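Long-range contacts in agarase (PDB 3WZ1), which is the GH16 catalytic domain of an endo-acting beta-agarase that hydrolyses the beta-1,4-galactosidic linkages of agarose, releasing mainly neoagarotetraose: residues 163-169 with 216-222; 195-199 with 211-217. All coordinates share one frame; numbering follows the deposited sequence.

Contact 1 of 2, residues 163-169 with 216-222; sequences QDYQPTD and IIDPNGF
Ile216 meets Tyr165 through its backbone: the phenol OH donates to Ile216 O at 2.7 Å, 33° out of the carbonyl plane, with that oxygen lying at the ring edge. Tyr165 CG stands anti to the backbone N (chi1 168°), which carries the ring across to this carbonyl and to Pro219. Ile216 also lays CG1 against Pro167 CG at 4.1 Å. Ile217 adds its carbonyl, Ile217 O standing 3.5 Å from Tyr165 CE2. Asp218 leaves the helix and opens a type I beta turn to Gly221: its OD1, through the syn lone pair, accepts a bent bond from Phe222 N at 2.9 Å, while OD2 bonds Thr223. Pro219, whose rigid ring presents CD, sets it over one face of Tyr165, offset toward the rim, 3.7 Å from the centroid, a CH-pi contact. Asn220 brings ND2 to 3.8 Å from Tyr165 CD1, its amide nearly perpendicular to the ring. Phe222 CE2 packs 3.8 Å from Tyr165 CB, and Gln163 crosses Phe222 at about a right angle, its CB and NE2 both at CZ, the amide plane 62° from the ring. A leucine in place of Tyr165 would probably leave Ile216 O without its hydroxyl donor and Pro219 without a ring face to rest on. Strand 163-165 pairs with strand 150-158, whose Ile158 touches Phe222 and whose His154 bonds Ile217 O, while Arg209 of strand 206-212 pairs with Asp169.

Contact 2 of 2, residues 195-199 with 211-217; sequences DPWHL and VSGQDII
Trp197 and Ile217 form the apolar centre, with indole CE3 3.6 Å from Ile217 CG2. The branched isoleucine suits the spot because both arms are used: CG2, anti to the backbone N, meets the indole, while CG1 runs along the Trp197 backbone and carries CD1 to within 4.2 Å of Leu199 CG. Pro196 CB lies over one face of the same indole, and Gln214 runs alongside it, pointing the same way, so that its aliphatic CG lies 3.7 Å from Trp197 CZ3 and its amide reaches the CH2 corner, the two planes 54° apart. Leu199 and Val211, beta-favouring and apolar, face each other as a hydrogen-bonded antiparallel pair, joined by Leu199 N to Val211 O and Val211 N to Leu199 O, both nearly straight. Two residues on, Gly213 N gives a bond of 2.9 Å to Trp197 O, in the carbonyl plane. With phi 100° and psi 153°, any CB on Gly213 would collide with the carbonyl O of Ser212, so the residue without one suits the place; as N-cap it offers its O to both Ile216 N and Ile217 N. The polar edge is the non-hydrogen-bonded pair His198 and Ser212: Ser212 OG lies in the imidazole plane, 2.7 Å from His198 ND1, and also meets a water that bonds weakly to Trp197 O. Glu200 takes the other ring nitrogen, His198 NE2, fixing the imidazole's rotation from both ends. At the other end of 195-199, Asp195 OD1 accepts from Trp197 N in an Asx turn. These are the open ends of an antiparallel beta hairpin, strands 198-203 and 206-212, within the beta-jelly roll of GH16 enzymes.

In the fold
From the N terminus, the chain first enters contact 1 at strand 163-165, then passes through strands 173-174 and 187-195 to 195-199, the first half of contact 2. Strands 198-203 and 206-212 form a hairpin, and contact 2 closes that short loop at 211-217. The chain then runs straight on through helix 214-217 into 216-222, which closes the much longer loop of contact 1. Contact 2 is therefore nested inside contact 1, and they share Ile216 and Ile217. Their centres are 10 Å apart, with Asp218 touching Trp197 between them. The short helix thus joins the hairpin to the edge strand 163-165, on one side of the jelly roll.

Contact 1 of 2, residues 163-169 with 216-222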
loop_
_atom_site.group_PDB
_atom_site.type_symbol
_atom_site.label_atom_id
_atom_site.label_comp_id
_atom_site.label_asym_id
_atom_site.label_seq_id
_atom_site.Cartn_x
_atom_site.Cartn_y
_atom_site.Cartn_z
ATOM N N GLN A 163 -6.584 20.268 -3.301
ATOM C CA GLN A 163 -6.453 20.288 -1.859
ATOM C C GLN A 163 -6.306 18.843 -1.390
ATOM O O GLN A 163 -6.907 17.951 -1.970
ATOM C CB GLN A 163 -7.684 20.900 -1.206
ATOM C CG GLN A 163 -7.872 22.397 -1.457
ATOM C CD GLN A 163 -8.966 22.974 -0.592
ATOM O OE1 GLN A 163 -10.086 23.152 -1.046
ATOM N NE2 GLN A 163 -8.660 23.220 0.681
ATOM N N ASP A 164 -5.526 18.643 -0.340
ATOM C CA ASP A 164 -5.172 17.296 0.144
ATOM C C ASP A 164 -5.257 17.306 1.655
ATOM O O ASP A 164 -4.560 18.093 2.303
ATOM C CB ASP A 164 -3.743 16.988 -0.304
ATOM C CG ASP A 164 -3.194 15.678 0.239
ATOM O OD1 ASP A 164 -3.932 14.930 0.899
ATOM O OD2 ASP A 164 -2.003 15.403 -0.033
ATOM N N TYR A 165 -6.121 16.463 2.225
ATOM C CA TYR A 165 -6.163 16.254 3.665
ATOM C C TYR A 165 -5.746 14.825 4.002
ATOM O O TYR A 165 -6.200 13.872 3.346
ATOM C CB TYR A 165 -7.580 16.452 4.222
ATOM C CG TYR A 165 -7.692 15.962 5.646
ATOM C CD1 TYR A 165 -7.297 16.757 6.721
ATOM C CD2 TYR A 165 -8.150 14.671 5.929
ATOM C CE1 TYR A 165 -7.355 16.294 8.033
ATOM C CE2 TYR A 165 -8.227 14.209 7.230
ATOM C CZ TYR A 165 -7.816 15.014 8.285
ATOM O OH TYR A 165 -7.873 14.539 9.574
ATOM N N GLN A 166 -4.890 14.680 5.013
ATOM C CA GLN A 166 -4.700 13.415 5.743
ATOM C C GLN A 166 -4.568 13.709 7.227
ATOM O O GLN A 166 -4.195 14.841 7.603
ATOM C CB GLN A 166 -3.436 12.686 5.277
ATOM C CG GLN A 166 -2.126 13.454 5.543
ATOM C CD GLN A 166 -0.890 12.625 5.288
ATOM O OE1 GLN A 166 -0.842 11.438 5.613
ATOM N NE2 GLN A 166 0.138 13.250 4.731
ATOM N N PRO A 167 -4.805 12.706 8.082
ATOM C CA PRO A 167 -4.502 12.935 9.504
ATOM C C PRO A 167 -3.022 13.175 9.687
ATOM O O PRO A 167 -2.220 12.608 8.951
ATOM C CB PRO A 167 -4.930 11.626 10.180
ATOM C CG PRO A 167 -5.898 11.005 9.227
ATOM C CD PRO A 167 -5.412 11.376 7.860
ATOM N N THR A 168 -2.666 14.030 10.649
ATOM C CA THR A 168 -1.260 14.356 10.890
ATOM C C THR A 168 -0.862 14.286 12.369
ATOM O O THR A 168 0.205 14.786 12.749
ATOM C CB THR A 168 -0.896 15.750 10.349
ATOM O OG1 THR A 168 -1.783 16.722 10.906
ATOM C CG2 THR A 168 -0.980 15.817 8.845
ATOM N N ASP A 169 -1.684 13.660 13.203
ATOM C CA ASP A 169 -1.309 13.459 14.612
ATOM C C ASP A 169 -0.141 12.480 14.709
ATOM O O ASP A 169 0.149 11.732 13.763
ATOM C CB ASP A 169 -2.486 12.982 15.444
ATOM C CG ASP A 169 -3.054 11.667 14.947
ATOM O OD1 ASP A 169 -3.645 11.681 13.841
ATOM O OD2 ASP A 169 -2.904 10.664 15.661
ATOM N N ILE A 216 -11.793 13.410 12.210
ATOM C CA ILE A 216 -10.483 12.907 11.775
ATOM C C ILE A 216 -10.507 12.355 10.339
ATOM O O ILE A 216 -9.499 12.418 9.632
ATOM C CB ILE A 216 -9.891 11.880 12.772
ATOM C CG1 ILE A 216 -8.425 11.570 12.430
ATOM C CG2 ILE A 216 -10.732 10.606 12.824
ATOM C CD1 ILE A 216 -7.682 10.765 13.477
ATOM N N ILE A 217 -11.652 11.843 9.896
ATOM C CA ILE A 217 -11.744 11.305 8.533
ATOM C C ILE A 217 -11.769 12.425 7.495
ATOM O O ILE A 217 -11.115 12.342 6.481
ATOM C CB ILE A 217 -12.980 10.379 8.380
ATOM C CG1 ILE A 217 -12.796 9.098 9.205
ATOM C CG2 ILE A 217 -13.280 10.059 6.912
ATOM C CD1 ILE A 217 -11.934 8.013 8.571
ATOM N N ASP A 218 -12.554 13.468 7.743
ATOM C CA ASP A 218 -12.741 14.532 6.748
ATOM C C ASP A 218 -13.244 15.817 7.401
ATOM O O ASP A 218 -14.362 16.273 7.100
ATOM C CB ASP A 218 -13.728 14.072 5.674
ATOM C CG ASP A 218 -13.950 15.101 4.580
ATOM O OD1 ASP A 218 -13.022 15.902 4.289
ATOM O OD2 ASP A 218 -15.057 15.078 3.981
ATOM N N PRO A 219 -12.412 16.405 8.270
ATOM C CA PRO A 219 -12.893 17.590 8.987
ATOM C C PRO A 219 -13.143 18.786 8.070
ATOM O O PRO A 219 -13.968 19.641 8.416
ATOM C CB PRO A 219 -11.782 17.869 10.001
ATOM C CG PRO A 219 -10.545 17.305 9.367
ATOM C CD PRO A 219 -11.027 16.062 8.648
ATOM N N ASN A 220 -12.478 18.848 6.918
ATOM C CA ASN A 220 -12.658 19.965 5.972
ATOM C C ASN A 220 -13.828 19.802 4.988
ATOM O O ASN A 220 -14.110 20.690 4.183
ATOM C CB ASN A 220 -11.353 20.218 5.214
ATOM C CG ASN A 220 -10.189 20.514 6.148
ATOM O OD1 ASN A 220 -10.343 21.196 7.163
ATOM N ND2 ASN A 220 -9.023 20.004 5.812
ATOM N N GLY A 221 -14.517 18.661 5.038
ATOM C CA GLY A 221 -15.702 18.464 4.217
ATOM C C GLY A 221 -15.431 18.206 2.757
ATOM O O GLY A 221 -16.311 18.410 1.926
ATOM N N PHE A 222 -14.227 17.721 2.424
ATOM C CA PHE A 222 -13.880 17.448 1.037
ATOM C C PHE A 222 -14.729 16.361 0.378
ATOM O O PHE A 222 -14.852 16.335 -0.851
ATOM C CB PHE A 222 -12.398 17.057 0.890
ATOM C CG PHE A 222 -11.405 18.136 1.259
ATOM C CD1 PHE A 222 -11.778 19.453 1.457
ATOM C CD2 PHE A 222 -10.059 17.807 1.366
ATOM C CE1 PHE A 222 -10.827 20.418 1.777
ATOM C CE2 PHE A 222 -9.107 18.757 1.684
ATOM C CZ PHE A 222 -9.493 20.067 1.895
#

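Contact 2 of 2, residues 195-199 with 211-217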
loop_
_atom_site.group_PDB
_atom_site.type_symbol
_atom_site.label_atom_id
_atom_site.label_comp_id
_atom_site.label_asym_id
_atom_site.label_seq_id
_atom_site.Cartn_x
_atom_site.Cartn_y
_atom_site.Cartn_z
ATOM N N ASP A 195 -16.728 1.223 7.332
ATOM C CA ASP A 195 -17.753 2.099 6.786
ATOM C C ASP A 195 -17.067 3.423 6.457
ATOM O O ASP A 195 -15.864 3.559 6.685
ATOM C CB ASP A 195 -18.944 2.218 7.769
ATOM C CG ASP A 195 -18.567 2.818 9.104
ATOM O OD1 ASP A 195 -18.065 3.965 9.138
ATOM O OD2 ASP A 195 -18.798 2.150 10.140
ATOM N N PRO A 196 -17.790 4.394 5.883
ATOM C CA PRO A 196 -17.112 5.587 5.405
ATOM C C PRO A 196 -16.445 6.430 6.489
ATOM O O PRO A 196 -15.687 7.327 6.157
ATOM C CB PRO A 196 -18.250 6.387 4.749
ATOM C CG PRO A 196 -19.184 5.332 4.260
ATOM C CD PRO A 196 -19.165 4.317 5.378
ATOM N N TRP A 197 -16.754 6.170 7.756
ATOM C CA TRP A 197 -16.238 6.952 8.862
ATOM C C TRP A 197 -15.416 6.138 9.857
ATOM O O TRP A 197 -15.155 6.610 10.976
ATOM C CB TRP A 197 -17.396 7.630 9.595
ATOM C CG TRP A 197 -18.213 8.473 8.690
ATOM C CD1 TRP A 197 -19.476 8.218 8.248
ATOM C CD2 TRP A 197 -17.811 9.693 8.066
ATOM N NE1 TRP A 197 -19.898 9.221 7.417
ATOM C CE2 TRP A 197 -18.889 10.134 7.278
ATOM C CE3 TRP A 197 -16.653 10.464 8.108
ATOM C CZ2 TRP A 197 -18.836 11.312 6.533
ATOM C CZ3 TRP A 197 -16.603 11.620 7.344
ATOM C CH2 TRP A 197 -17.690 12.039 6.589
ATOM N N HIS A 198 -14.955 4.941 9.481
ATOM C CA HIS A 198 -14.291 4.091 10.451
ATOM C C HIS A 198 -13.278 3.158 9.818
ATOM O O HIS A 198 -13.635 2.264 9.053
ATOM C CB HIS A 198 -15.330 3.298 11.225
ATOM C CG HIS A 198 -14.768 2.566 12.398
ATOM N ND1 HIS A 198 -14.734 3.109 13.663
ATOM C CD2 HIS A 198 -14.225 1.331 12.503
ATOM C CE1 HIS A 198 -14.188 2.245 14.494
ATOM N NE2 HIS A 198 -13.872 1.157 13.819
ATOM N N LEU A 199 -12.019 3.407 10.147
ATOM C CA LEU A 199 -10.873 2.575 9.764
ATOM C C LEU A 199 -10.156 2.029 10.986
ATOM O O LEU A 199 -9.918 2.762 11.964
ATOM C CB LEU A 199 -9.866 3.431 8.998
ATOM C CG LEU A 199 -10.362 4.157 7.748
ATOM C CD1 LEU A 199 -9.229 4.978 7.190
ATOM C CD2 LEU A 199 -10.869 3.200 6.687
ATOM N N VAL A 211 -9.181 5.052 13.416
ATOM C CA VAL A 211 -9.445 6.364 12.869
ATOM C C VAL A 211 -10.943 6.430 12.586
ATOM O O VAL A 211 -11.426 5.815 11.639
ATOM C CB VAL A 211 -8.618 6.577 11.586
ATOM C CG1 VAL A 211 -8.956 7.912 10.933
ATOM C CG2 VAL A 211 -7.130 6.491 11.921
ATOM N N SER A 212 -11.681 7.174 13.414
ATOM C CA SER A 212 -13.133 7.065 13.433
ATOM C C SER A 212 -13.778 8.438 13.643
ATOM O O SER A 212 -13.379 9.163 14.546
ATOM C CB SER A 212 -13.571 6.107 14.535
ATOM O OG SER A 212 -14.942 5.744 14.372
ATOM N N GLY A 213 -14.770 8.758 12.817
ATOM C CA GLY A 213 -15.535 10.006 12.941
ATOM C C GLY A 213 -15.096 11.079 11.965
ATOM O O GLY A 213 -13.936 11.121 11.546
ATOM N N GLN A 214 -16.034 11.960 11.620
ATOM C CA GLN A 214 -15.804 13.018 10.633
ATOM C C GLN A 214 -14.646 13.943 10.990
ATOM O O GLN A 214 -13.947 14.420 10.095
ATOM C CB GLN A 214 -17.075 13.841 10.439
ATOM C CG GLN A 214 -17.036 14.789 9.252
ATOM C CD GLN A 214 -18.412 15.346 8.930
ATOM O OE1 GLN A 214 -19.299 15.343 9.786
ATOM N NE2 GLN A 214 -18.603 15.809 7.691
ATOM N N ASP A 215 -14.444 14.200 12.283
ATOM C CA ASP A 215 -13.424 15.159 12.707
ATOM C C ASP A 215 -12.017 14.720 12.332
ATOM O O ASP A 215 -11.135 15.559 12.174
ATOM C CB ASP A 215 -13.490 15.416 14.214
ATOM C CG ASP A 215 -14.717 16.188 14.622
ATOM O OD1 ASP A 215 -15.442 16.689 13.727
ATOM O OD2 ASP A 215 -14.953 16.302 15.851
ATOM N N ILE A 216 -11.793 13.410 12.210
ATOM C CA ILE A 216 -10.483 12.907 11.775
ATOM C C ILE A 216 -10.507 12.355 10.339
ATOM O O ILE A 216 -9.499 12.418 9.632
ATOM C CB ILE A 216 -9.891 11.880 12.772
ATOM C CG1 ILE A 216 -8.425 11.570 12.430
ATOM C CG2 ILE A 216 -10.732 10.606 12.824
ATOM C CD1 ILE A 216 -7.682 10.765 13.477
ATOM N N ILE A 217 -11.652 11.843 9.896
ATOM C CA ILE A 217 -11.744 11.305 8.533
ATOM C C ILE A 217 -11.769 12.425 7.495
ATOM O O ILE A 217 -11.115 12.342 6.481
ATOM C CB ILE A 217 -12.980 10.379 8.380
ATOM C CG1 ILE A 217 -12.796 9.098 9.205
ATOM C CG2 ILE A 217 -13.280 10.059 6.912
ATOM C CD1 ILE A 217 -11.934 8.013 8.571
HETATM O O HOH W 1 -17.512 6.621 13.368
#